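Local structure of alpha-amylase (6AZ5) at residues A[82-85]-A[86-90]. The protein is a family CBM41 carbohydrate-binding module of a surface-anchored gut bacterial alpha-amylase and probably binds starch and related alpha-glucans. Residues are numbered along the deposited sequence; the frame is centred on the assembly and turned at random.
Sequences GSDT and ADRSF
Asp84 and Arg88 form a local salt bridge in the loop that leads into strand 88-91 of this beta-sandwich-like, all-beta module. Arg88 NE gives a nearly straight bond to Asp84 OD2 at 2.7 Å, with an N-H...O angle of 162°. NE comes almost end-on to the oxygen, in line with its C-O bond, and the oxygen lies close to the guanidinium plane. Arg88 NH2 adds a weak second bond to the same OD2 at 3.3 Å. Both bonds go to one oxygen and the planes are turned 52° apart, so this is not the flat pairing of two oxygens with two nitrogens. With chi1 at -172° the carboxylate of Asp84 swings away from its own N and out toward Arg88. Its other oxygen, OD1, takes a weak bond from Thr85 N at 2.8 Å. The carboxylate thus serves both the arginine and the turning backbone. The Arg88 chain is bent at chi2, which carries its guanidinium back over the loop. Ala86 CB covers part of one face; the methyl lies 3.4 Å from the plane, near the outer part of the group. Thr85 OG1 lies at the edge, 2.8 Å from Arg88 NH2, but the angle is too poor for a hydrogen bond. With an alanine at this position in place of Arg88, Asp84 OD2 would probably lose its charged mate, and the face against Ala86 CB would be lost. Tyr102 OH of strand 99-103 also bonds to Asp84 OD2. Asp104 lies close to OD1, so the positive charge of Arg88 probably eases the build-up of negative charge around Asp84. Backbone bonds from Asp84 to Ala71 and from Arg88 to Leu69 join both ends of the turn to strand 66-72, the antiparallel partner of strand 88-91.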
ATOM      1  N   GLY A  82      -0.935   4.598  15.369  1.00 23.91           N
ATOM      2  CA  GLY A  82      -2.156   4.189  14.702  1.00 34.66           C
ATOM      3  C   GLY A  82      -1.929   3.327  13.473  1.00 29.53           C
ATOM      4  O   GLY A  82      -0.942   3.485  12.758  1.00 29.11           O
ATOM      5  N   SER A  83      -2.853   2.405  13.231  1.00 31.33           N
ATOM      6  CA  SER A  83      -2.814   1.592  12.024  1.00 29.06           C
ATOM      7  C   SER A  83      -4.201   1.499  11.398  1.00 39.87           C
ATOM      8  O   SER A  83      -5.146   2.118  11.883  1.00 41.97           O
ATOM      9  CB  SER A  83      -2.254   0.200  12.334  1.00 31.27           C
ATOM     10  OG  SER A  83      -3.071  -0.497  13.253  1.00 34.29           O
ATOM     11  N   ASP A  84      -4.321   0.731  10.320  1.00 37.73           N
ATOM     12  CA  ASP A  84      -5.610   0.544   9.653  1.00 37.17           C
ATOM     13  C   ASP A  84      -6.572  -0.238  10.554  1.00 45.29           C
ATOM     14  O   ASP A  84      -6.150  -0.832  11.559  1.00 40.75           O
ATOM     15  CB  ASP A  84      -5.420  -0.178   8.316  1.00 33.67           C
ATOM     16  CG  ASP A  84      -6.695  -0.232   7.485  1.00 42.82           C
ATOM     17  OD1 ASP A  84      -7.502   0.718   7.558  1.00 45.93           O
ATOM     18  OD2 ASP A  84      -6.896  -1.241   6.775  1.00 38.94           O
ATOM     19  N   THR A  85      -7.859  -0.248  10.199  1.00 41.95           N
ATOM     20  CA  THR A  85      -8.875  -0.852  11.069  1.00 44.93           C
ATOM     21  C   THR A  85      -8.900  -2.391  11.124  1.00 38.21           C
ATOM     22  O   THR A  85      -9.630  -2.948  11.943  1.00 33.73           O
ATOM     23  CB  THR A  85     -10.306  -0.360  10.690  1.00 40.01           C
ATOM     24  OG1 THR A  85     -10.589  -0.684   9.324  1.00 43.21           O
ATOM     25  CG2 THR A  85     -10.417   1.135  10.893  1.00 43.17           C
ATOM     26  N   ALA A  86      -8.102  -3.069  10.295  1.00 40.64           N
ATOM     27  CA  ALA A  86      -8.015  -4.543  10.328  1.00 39.21           C
ATOM     28  C   ALA A  86      -6.901  -5.128   9.449  1.00 34.93           C
ATOM     29  O   ALA A  86      -6.304  -4.416   8.643  1.00 39.96           O
ATOM     30  CB  ALA A  86      -9.348  -5.172   9.918  1.00 30.67           C
ATOM     31  N   ASP A  87      -6.630  -6.426   9.621  1.00 25.41           N
ATOM     32  CA  ASP A  87      -5.755  -7.189   8.725  1.00 30.07           C
ATOM     33  C   ASP A  87      -6.262  -7.141   7.289  1.00 36.45           C
ATOM     34  O   ASP A  87      -7.426  -7.450   7.029  1.00 32.47           O
ATOM     35  CB  ASP A  87      -5.670  -8.661   9.151  1.00 27.58           C
ATOM     36  CG  ASP A  87      -4.601  -8.924  10.196  1.00 41.31           C
ATOM     37  OD1 ASP A  87      -4.270  -7.993  10.960  1.00 36.93           O
ATOM     38  OD2 ASP A  87      -4.098 -10.075  10.253  1.00 31.71           O
ATOM     39  N   ARG A  88      -5.387  -6.795   6.353  1.00 27.84           N
ATOM     40  CA  ARG A  88      -5.765  -6.811   4.946  1.00 19.27           C
ATOM     41  C   ARG A  88      -4.953  -7.844   4.180  1.00 20.50           C
ATOM     42  O   ARG A  88      -4.038  -8.459   4.728  1.00 23.99           O
ATOM     43  CB  ARG A  88      -5.582  -5.430   4.315  1.00 21.48           C
ATOM     44  CG  ARG A  88      -6.222  -4.298   5.083  1.00 25.62           C
ATOM     45  CD  ARG A  88      -7.682  -4.582   5.413  1.00 32.26           C
ATOM     46  NE  ARG A  88      -8.297  -3.443   6.093  1.00 34.11           N
ATOM     47  CZ  ARG A  88      -9.510  -3.453   6.637  1.00 38.80           C
ATOM     48  NH1 ARG A  88     -10.261  -4.547   6.588  1.00 30.30           N
ATOM     49  NH2 ARG A  88      -9.973  -2.360   7.232  1.00 32.94           N
ATOM     50  N   SER A  89      -5.296  -8.041   2.912  1.00 20.99           N
ATOM     51  CA  SER A  89      -4.545  -8.960   2.067  1.00 19.64           C
ATOM     52  C   SER A  89      -4.857  -8.772   0.590  1.00 19.44           C
ATOM     53  O   SER A  89      -5.898  -8.224   0.222  1.00 16.74           O
ATOM     54  CB  SER A  89      -4.823 -10.414   2.462  1.00 20.22           C
ATOM     55  OG  SER A  89      -6.152 -10.779   2.150  1.00 24.39           O
ATOM     56  N   PHE A  90      -3.937  -9.237  -0.247  1.00 17.46           N
ATOM     57  CA  PHE A  90      -4.149  -9.304  -1.686  1.00 19.17           C
ATOM     58  C   PHE A  90      -3.235 -10.365  -2.263  1.00 21.59           C
ATOM     59  O   PHE A  90      -2.381 -10.908  -1.566  1.00 18.72           O
ATOM     60  CB  PHE A  90      -3.898  -7.953  -2.369  1.00 18.07           C
ATOM     61  CG  PHE A  90      -2.463  -7.493  -2.331  1.00 15.86           C
ATOM     62  CD1 PHE A  90      -1.982  -6.766  -1.252  1.00 15.86           C
ATOM     63  CD2 PHE A  90      -1.605  -7.751  -3.390  1.00 21.92           C
ATOM     64  CE1 PHE A  90      -0.662  -6.325  -1.216  1.00 17.35           C
ATOM     65  CE2 PHE A  90      -0.280  -7.314  -3.364  1.00 17.78           C
ATOM     66  CZ  PHE A  90       0.191  -6.600  -2.271  1.00 17.41           C
TER